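Local coordinates for protein putative esterase aq_1494 (Aquifex aeolicus, PDB 2EGR) that probably hydrolyses the thioester bond of fatty acyl-CoA or related substrates, as a hotdog-fold member of the 4-hydroxybenzoyl-CoA thioesterase family, at residues 17-22 against 66-71; 27-32 against 73-78; 89-94 against 103-108. All coordinates share one frame; numbering follows the deposited sequence.

Contact 1: residues 17-22 against 66-71; sequences QGIVHH and PLFYDD
Val20 and Leu67 make the direct hydrogen bond between the two loops: Val20 N gives its hydrogen to Leu67 O at 2.8 Å. The same oxygen also receives a CA-H...O contact from Ile19 CA, so that consecutive residues of one loop close on a single carbonyl. Two waters extend the polar link to either side of this bond. One donates to Gly18 O and accepts from Tyr69 N, both at 2.8 Å; the other donates to Val20 O and accepts from Leu67 N, a longer bond of 3.2 Å.

In this hotdog-fold chain, residues 17-22 lead into the helix 22-39, and residues 66-71, which hold a type II turn from Phe68 to Asp71, lead into the strand 72-82. Asp15, the predicted active-site residue, lies close to Ile19 and is hydrogen-bonded to His21 ND1. Within the turn, Phe68 N bonds Asp71 OD2 from above the carboxylate plane, and that oxygen also forms a salt bridge with Lys95.

The apolar contacts flank the shared carbonyl. Ile19 CG2 stands beside the backbone N, anti to the carbonyl carbon, which turns this methyl to Pro66; it meets Pro66 CB at 3.4 Å, tighter than usual for two carbons, and reaches Phe68 CE1 more loosely at 4.0 Å. Gly18 O lies in the plane of the Phe68 ring, 3.5 Å from CD1 at its edge. On the buried side Val20 and Leu67 lie side by side and point the same way, Val20 CG2 resting 3.8 Å from Leu67 CB.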
# COMPACT_ATOMS: atom_id res chain seq x y z
N GLN A 17 -5.58 12.50 -6.58
CA GLN A 17 -6.32 13.72 -6.12
C GLN A 17 -5.37 14.71 -5.45
O GLN A 17 -5.75 15.87 -5.19
CB GLN A 17 -7.48 13.40 -5.17
CG GLN A 17 -8.81 12.97 -5.88
CD GLN A 17 -9.29 13.92 -7.02
OE1 GLN A 17 -8.97 15.12 -7.04
NE2 GLN A 17 -10.09 13.38 -7.94
N GLY A 18 -4.14 14.27 -5.19
CA GLY A 18 -3.12 15.14 -4.55
C GLY A 18 -3.23 15.18 -3.04
O GLY A 18 -2.64 16.06 -2.38
N ILE A 19 -3.96 14.22 -2.48
CA ILE A 19 -4.15 14.11 -1.03
C ILE A 19 -3.72 12.75 -0.52
O ILE A 19 -3.59 11.81 -1.30
CB ILE A 19 -5.65 14.35 -0.60
CG1 ILE A 19 -6.58 13.23 -1.13
CG2 ILE A 19 -6.08 15.76 -1.06
CD1 ILE A 19 -8.07 13.41 -0.75
N VAL A 20 -3.59 12.63 0.78
CA VAL A 20 -3.39 11.29 1.38
C VAL A 20 -4.63 10.41 1.18
O VAL A 20 -5.75 10.79 1.56
CB VAL A 20 -3.00 11.38 2.85
CG1 VAL A 20 -2.89 9.97 3.47
CG2 VAL A 20 -1.66 12.10 2.95
N HIS A 21 -4.41 9.21 0.61
CA HIS A 21 -5.54 8.33 0.37
C HIS A 21 -6.23 7.96 1.71
O HIS A 21 -5.55 7.67 2.71
CB HIS A 21 -5.09 7.05 -0.36
CG HIS A 21 -6.24 6.17 -0.76
ND1 HIS A 21 -6.95 6.34 -1.93
CD2 HIS A 21 -6.81 5.13 -0.12
CE1 HIS A 21 -7.92 5.44 -1.99
NE2 HIS A 21 -7.85 4.69 -0.90
N HIS A 22 -7.57 7.92 1.73
CA HIS A 22 -8.28 7.69 2.99
C HIS A 22 -7.88 6.41 3.75
O HIS A 22 -7.92 6.36 4.98
CB HIS A 22 -9.82 7.74 2.81
CG HIS A 22 -10.38 6.65 1.93
ND1 HIS A 22 -10.43 6.76 0.56
CD2 HIS A 22 -10.93 5.46 2.24
CE1 HIS A 22 -10.99 5.67 0.06
NE2 HIS A 22 -11.31 4.87 1.06
N PRO A 66 -8.06 17.71 3.95
CA PRO A 66 -7.06 16.75 3.45
C PRO A 66 -5.67 16.96 4.05
O PRO A 66 -5.39 18.02 4.58
CB PRO A 66 -7.01 17.05 1.96
CG PRO A 66 -7.29 18.51 1.88
CD PRO A 66 -8.37 18.73 2.93
N LEU A 67 -4.83 15.93 3.91
CA LEU A 67 -3.40 16.04 4.14
C LEU A 67 -2.70 15.93 2.78
O LEU A 67 -3.15 15.16 1.90
CB LEU A 67 -2.93 14.94 5.09
CG LEU A 67 -3.30 15.02 6.59
CD1 LEU A 67 -2.91 13.72 7.24
CD2 LEU A 67 -2.59 16.20 7.24
N PHE A 68 -1.63 16.70 2.61
CA PHE A 68 -0.89 16.80 1.36
C PHE A 68 0.48 16.21 1.56
O PHE A 68 0.94 16.06 2.69
CB PHE A 68 -0.74 18.28 0.95
CG PHE A 68 -2.05 19.02 0.83
CD1 PHE A 68 -3.05 18.55 0.01
CD2 PHE A 68 -2.27 20.20 1.55
CE1 PHE A 68 -4.31 19.23 -0.10
CE2 PHE A 68 -3.49 20.90 1.44
CZ PHE A 68 -4.50 20.41 0.62
N TYR A 69 1.16 15.90 0.46
CA TYR A 69 2.54 15.48 0.49
C TYR A 69 3.38 16.43 1.33
O TYR A 69 3.33 17.64 1.12
CB TYR A 69 3.15 15.38 -0.94
CG TYR A 69 4.65 15.18 -0.90
CD1 TYR A 69 5.23 14.09 -0.21
CD2 TYR A 69 5.52 16.11 -1.50
CE1 TYR A 69 6.65 13.94 -0.15
CE2 TYR A 69 6.89 15.94 -1.46
CZ TYR A 69 7.45 14.86 -0.80
OH TYR A 69 8.82 14.75 -0.78
N ASP A 70 4.17 15.82 2.23
CA ASP A 70 5.20 16.49 3.03
C ASP A 70 4.60 17.30 4.18
O ASP A 70 5.37 17.99 4.85
CB ASP A 70 6.13 17.37 2.17
CG ASP A 70 7.57 17.38 2.68
OD1 ASP A 70 8.00 16.40 3.29
OD2 ASP A 70 8.31 18.35 2.44
N ASP A 71 3.28 17.22 4.41
CA ASP A 71 2.64 17.86 5.57
C ASP A 71 3.11 17.18 6.84
O ASP A 71 3.22 15.96 6.89
CB ASP A 71 1.11 17.79 5.56
CG ASP A 71 0.47 18.83 4.66
OD1 ASP A 71 1.13 19.78 4.25
OD2 ASP A 71 -0.75 18.69 4.42
O HOH W 1 0.11 16.14 -2.14
O HOH W 2 -6.12 13.21 2.90

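Contact 2: residues 27-32 against 73-78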
# COMPACT_ATOMS: atom_id res chain seq x y z
N ARG A 27 -3.52 3.25 8.60
CA ARG A 27 -2.11 2.86 8.79
C ARG A 27 -1.40 3.79 9.77
O ARG A 27 -0.67 3.31 10.66
CB ARG A 27 -1.41 2.81 7.43
CG ARG A 27 -2.07 1.75 6.52
CD ARG A 27 -1.46 1.71 5.09
NE ARG A 27 -2.10 0.60 4.33
CZ ARG A 27 -1.55 -0.02 3.28
NH1 ARG A 27 -0.37 0.42 2.80
NH2 ARG A 27 -2.21 -1.05 2.69
N TYR A 28 -1.66 5.09 9.63
CA TYR A 28 -1.16 6.09 10.57
C TYR A 28 -1.64 5.79 11.98
O TYR A 28 -0.84 5.84 12.91
CB TYR A 28 -1.60 7.49 10.19
CG TYR A 28 -1.12 8.07 8.88
CD1 TYR A 28 0.04 7.61 8.25
CD2 TYR A 28 -1.83 9.11 8.29
CE1 TYR A 28 0.48 8.21 7.05
CE2 TYR A 28 -1.42 9.71 7.13
CZ TYR A 28 -0.25 9.25 6.51
OH TYR A 28 0.16 9.87 5.35
N PHE A 29 -2.93 5.44 12.15
CA PHE A 29 -3.43 5.06 13.50
C PHE A 29 -2.71 3.84 14.06
O PHE A 29 -2.44 3.76 15.26
CB PHE A 29 -4.95 4.82 13.49
CG PHE A 29 -5.72 5.93 12.89
CD1 PHE A 29 -5.29 7.27 13.01
CD2 PHE A 29 -6.91 5.68 12.18
CE1 PHE A 29 -5.99 8.30 12.43
CE2 PHE A 29 -7.61 6.72 11.61
CZ PHE A 29 -7.18 8.04 11.73
N GLU A 30 -2.41 2.85 13.21
CA GLU A 30 -1.69 1.70 13.65
C GLU A 30 -0.28 2.12 14.08
O GLU A 30 0.21 1.66 15.13
CB GLU A 30 -1.61 0.65 12.52
CG GLU A 30 -0.76 -0.58 12.84
CD GLU A 30 -0.54 -1.47 11.63
OE1 GLU A 30 -1.47 -2.23 11.25
OE2 GLU A 30 0.59 -1.40 11.10
N GLU A 31 0.37 2.97 13.31
CA GLU A 31 1.71 3.41 13.74
C GLU A 31 1.62 4.09 15.13
O GLU A 31 2.51 3.91 15.99
CB GLU A 31 2.30 4.38 12.73
CG GLU A 31 2.51 3.78 11.33
CD GLU A 31 3.23 4.75 10.38
OE1 GLU A 31 3.62 5.88 10.77
OE2 GLU A 31 3.41 4.35 9.23
N ALA A 32 0.58 4.91 15.31
CA ALA A 32 0.39 5.63 16.58
C ALA A 32 0.19 4.66 17.74
O ALA A 32 0.86 4.80 18.79
CB ALA A 32 -0.70 6.69 16.49
N PHE A 73 1.98 16.27 10.51
CA PHE A 73 0.72 16.12 11.19
C PHE A 73 0.95 15.35 12.49
O PHE A 73 2.02 14.79 12.71
CB PHE A 73 -0.34 15.48 10.25
CG PHE A 73 -0.06 14.06 9.91
CD1 PHE A 73 -0.51 13.04 10.74
CD2 PHE A 73 0.70 13.75 8.78
CE1 PHE A 73 -0.24 11.69 10.43
CE2 PHE A 73 0.99 12.43 8.48
CZ PHE A 73 0.53 11.40 9.30
N GLU A 74 -0.04 15.38 13.37
CA GLU A 74 0.04 14.68 14.64
C GLU A 74 -1.24 13.91 14.80
O GLU A 74 -2.31 14.42 14.51
CB GLU A 74 0.26 15.66 15.81
CG GLU A 74 1.55 16.44 15.65
CD GLU A 74 1.86 17.32 16.85
OE1 GLU A 74 0.92 17.70 17.56
OE2 GLU A 74 3.06 17.57 17.08
N VAL A 75 -1.09 12.67 15.25
CA VAL A 75 -2.17 11.82 15.70
C VAL A 75 -2.16 11.86 17.25
O VAL A 75 -1.18 11.42 17.89
CB VAL A 75 -1.93 10.40 15.20
CG1 VAL A 75 -3.04 9.46 15.65
CG2 VAL A 75 -1.73 10.41 13.65
N HIS A 76 -3.21 12.43 17.82
CA HIS A 76 -3.39 12.46 19.27
C HIS A 76 -4.35 11.34 19.62
O HIS A 76 -5.54 11.35 19.20
CB HIS A 76 -4.01 13.80 19.70
CG HIS A 76 -3.12 14.99 19.55
ND1 HIS A 76 -2.17 15.13 18.55
CD2 HIS A 76 -3.05 16.13 20.27
CE1 HIS A 76 -1.57 16.30 18.67
NE2 HIS A 76 -2.10 16.93 19.70
N LEU A 77 -3.83 10.38 20.36
CA LEU A 77 -4.50 9.13 20.71
C LEU A 77 -5.02 9.23 22.14
O LEU A 77 -4.30 9.75 23.01
CB LEU A 77 -3.47 7.99 20.62
CG LEU A 77 -3.70 6.51 20.88
CD1 LEU A 77 -2.61 5.64 20.23
CD2 LEU A 77 -3.73 6.24 22.38
N ASN A 78 -6.23 8.73 22.37
CA ASN A 78 -6.79 8.61 23.72
C ASN A 78 -7.47 7.24 23.93
O ASN A 78 -8.16 6.77 23.03
CB ASN A 78 -7.77 9.75 23.97
CG ASN A 78 -8.34 9.74 25.41
OD1 ASN A 78 -7.58 9.74 26.40
ND2 ASN A 78 -9.67 9.73 25.53
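Val75 meets the helix 27-32 chiefly through one methyl. With CG1 anti to the backbone N (chi1 -180°), that branch reaches Ala32 CB at 3.7 Å and also touches the edge of the Phe29 ring, 4.1 Å from CD1. Ala32 presents only a methyl here, and the Ala32 CA is the nearest of the helix segment to the CA of Val75, 6.8 Å away. Farther along the strand, Leu77 CD1 lies against the backbone of Ala32, 3.8 Å from its O.

At the other end, Phe73 points its ring at Tyr28. Phe73 CZ sits over the centre of one face of the tyrosine ring, 3.4 Å from Tyr28 CE2, and the two planes are inclined at 39°, an oblique aromatic pair. The hydroxyl of Tyr28 is held beyond the contact by a hydrogen bond to Glu13, which probably helps to position the ring whose face Phe73 CZ meets. An alanine in place of this tyrosine removes that face and is likely to open a gap at Phe73 CZ and leave Glu13 without this hydroxyl partner.

No hydrogen bond crosses the interface; side chains of alternate strand residues carry it. The axes of segments 27-32 and 73-78 pass 9.2 Å apart at -62°. Helix 22-39, to which the first belongs, is wrapped by the antiparallel sheet, the helix-in-sheet core characteristic of the hotdog fold.

Contact 3: residues 89-94 against 103-108; sequences FSYIVF and ANTKHC
Tyr91 and Ala103 form a hydrogen-bonded pair in the antiparallel hairpin of strands 86-95 and 98-111, part of the curved sheet of the hotdog fold. Tyr91 N bonds Ala103 O at 2.8 Å, and Ala103 N returns a bond to Tyr91 O. Phe89 and Thr105 repeat the pattern, Phe89 N bonding Thr105 O and Thr105 N bonding Phe89 O.

The tightly packed side carries Phe89, Tyr91, Ala103 and Thr105 and faces the helix 22-39. Here the Tyr91 side chain, with CG anti to its carbonyl carbon (chi1 -48°), leans across the neighbouring strand: Tyr91 CD2 lies 4.0 Å from Ala103 CB, and Tyr91 CE2 passes 3.7 Å from Thr105 CG2. Phe29 of the helix stacks on the Tyr91 ring, and Arg33 bonds the phenol oxygen.

The opposite side is more sparsely covered. Ser90 and Asn104, both partly exposed, form the non-hydrogen-bonded pair between the two others, whose CA atoms, 4.3 Å apart, are the nearest of the three pairs. Their side chains contribute little to each other; Ser90 OG is engaged instead by Glu80 of the adjoining strand 72-82. Beside the pair, two CA-H...O contacts supplement the backbone bonds, one from Ser90 CA to Ala103 O at 3.4 Å and the other from Asn104 CA to Phe89 O at 3.1 Å.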
# COMPACT_ATOMS: atom_id res chain seq x y z
N PHE A 89 -9.71 2.95 21.20
CA PHE A 89 -8.97 4.19 21.09
C PHE A 89 -9.72 5.21 20.26
O PHE A 89 -10.41 4.84 19.30
CB PHE A 89 -7.59 3.98 20.43
CG PHE A 89 -6.62 3.21 21.26
CD1 PHE A 89 -6.04 3.78 22.39
CD2 PHE A 89 -6.22 1.93 20.88
CE1 PHE A 89 -5.09 3.05 23.14
CE2 PHE A 89 -5.28 1.21 21.62
CZ PHE A 89 -4.72 1.76 22.76
N SER A 90 -9.56 6.48 20.63
CA SER A 90 -9.98 7.59 19.80
C SER A 90 -8.74 8.33 19.29
O SER A 90 -7.66 8.25 19.90
CB SER A 90 -10.98 8.54 20.49
OG SER A 90 -10.36 9.51 21.31
N TYR A 91 -8.89 8.96 18.14
CA TYR A 91 -7.77 9.61 17.47
C TYR A 91 -8.28 10.92 16.94
O TYR A 91 -9.42 11.00 16.40
CB TYR A 91 -7.21 8.79 16.27
CG TYR A 91 -6.96 7.34 16.52
CD1 TYR A 91 -5.69 6.88 16.81
CD2 TYR A 91 -7.97 6.42 16.44
CE1 TYR A 91 -5.45 5.53 17.02
CE2 TYR A 91 -7.76 5.08 16.65
CZ TYR A 91 -6.51 4.64 16.95
OH TYR A 91 -6.33 3.32 17.13
N ILE A 92 -7.47 11.97 17.10
CA ILE A 92 -7.66 13.20 16.36
C ILE A 92 -6.39 13.50 15.57
O ILE A 92 -5.28 13.47 16.11
CB ILE A 92 -8.02 14.44 17.26
CG1 ILE A 92 -9.26 14.12 18.09
CG2 ILE A 92 -8.30 15.65 16.38
CD1 ILE A 92 -9.30 14.83 19.46
N VAL A 93 -6.56 13.75 14.28
CA VAL A 93 -5.43 14.11 13.43
C VAL A 93 -5.35 15.61 13.30
O VAL A 93 -6.29 16.25 12.79
CB VAL A 93 -5.51 13.45 12.04
CG1 VAL A 93 -4.29 13.89 11.17
CG2 VAL A 93 -5.58 11.92 12.19
N PHE A 94 -4.26 16.19 13.79
CA PHE A 94 -4.03 17.63 13.70
C PHE A 94 -3.01 18.02 12.66
O PHE A 94 -1.96 17.39 12.52
CB PHE A 94 -3.56 18.20 15.05
CG PHE A 94 -4.64 18.25 16.08
CD1 PHE A 94 -5.58 19.29 16.07
CD2 PHE A 94 -4.73 17.27 17.05
CE1 PHE A 94 -6.59 19.34 17.03
CE2 PHE A 94 -5.73 17.31 18.02
CZ PHE A 94 -6.66 18.35 18.01
N ALA A 103 -11.19 9.76 14.39
CA ALA A 103 -11.39 8.33 14.25
C ALA A 103 -11.46 7.58 15.57
O ALA A 103 -11.15 8.13 16.65
CB ALA A 103 -10.25 7.75 13.41
N ASN A 104 -11.80 6.31 15.45
CA ASN A 104 -11.79 5.39 16.56
C ASN A 104 -11.67 3.97 16.06
O ASN A 104 -12.09 3.66 14.91
CB ASN A 104 -13.02 5.60 17.46
CG ASN A 104 -14.35 5.34 16.75
OD1 ASN A 104 -14.78 4.19 16.66
ND2 ASN A 104 -15.03 6.40 16.35
N THR A 105 -11.09 3.13 16.92
CA THR A 105 -10.88 1.72 16.67
C THR A 105 -11.15 0.92 17.95
O THR A 105 -10.76 1.34 19.05
CB THR A 105 -9.45 1.41 16.18
OG1 THR A 105 -8.50 1.82 17.18
CG2 THR A 105 -9.15 2.14 14.85
N LYS A 106 -11.82 -0.22 17.78
CA LYS A 106 -12.09 -1.12 18.89
C LYS A 106 -11.41 -2.46 18.64
O LYS A 106 -11.39 -2.98 17.49
CB LYS A 106 -13.60 -1.28 19.10
CG LYS A 106 -13.96 -2.22 20.21
CD LYS A 106 -15.47 -2.41 20.30
CE LYS A 106 -15.85 -3.01 21.65
NZ LYS A 106 -17.25 -3.53 21.60
N HIS A 107 -10.85 -3.01 19.71
CA HIS A 107 -9.97 -4.17 19.67
C HIS A 107 -10.31 -5.21 20.72
O HIS A 107 -10.87 -4.89 21.77
CB HIS A 107 -8.50 -3.76 19.89
CG HIS A 107 -8.02 -2.71 18.94
ND1 HIS A 107 -8.25 -1.36 19.14
CD2 HIS A 107 -7.36 -2.80 17.77
CE1 HIS A 107 -7.74 -0.67 18.14
NE2 HIS A 107 -7.21 -1.53 17.28
N CYS A 108 -9.94 -6.43 20.45
CA CYS A 108 -10.00 -7.48 21.42
C CYS A 108 -8.71 -8.27 21.29
O CYS A 108 -7.83 -7.89 20.50
CB CYS A 108 -11.27 -8.33 21.23
SG CYS A 108 -11.31 -9.34 19.75

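In the fold
Contacts 2 and 3, with centres about 8 Å apart, lie near the centre of the folded subunit, whereas contact 1 lies toward one end, about 15 Å from contact 2 and 20 Å from contact 3. Strands 72-82 and 86-95 are neighbours in the sheet, and the helix packed in contact 2 also reaches the hairpin of contact 3, where Phe29 packs on Ala103. Along the chain the segments of contacts 1 and 2 alternate, and contact 3 follows both. Leu67 joins all three by packing on Tyr28, Phe73 and Val93. Loop 17-22, beside the predicted active-site residue Asp15, is tied through Leu67 to the core, and contacts 1 and 2 both touch the third subunit.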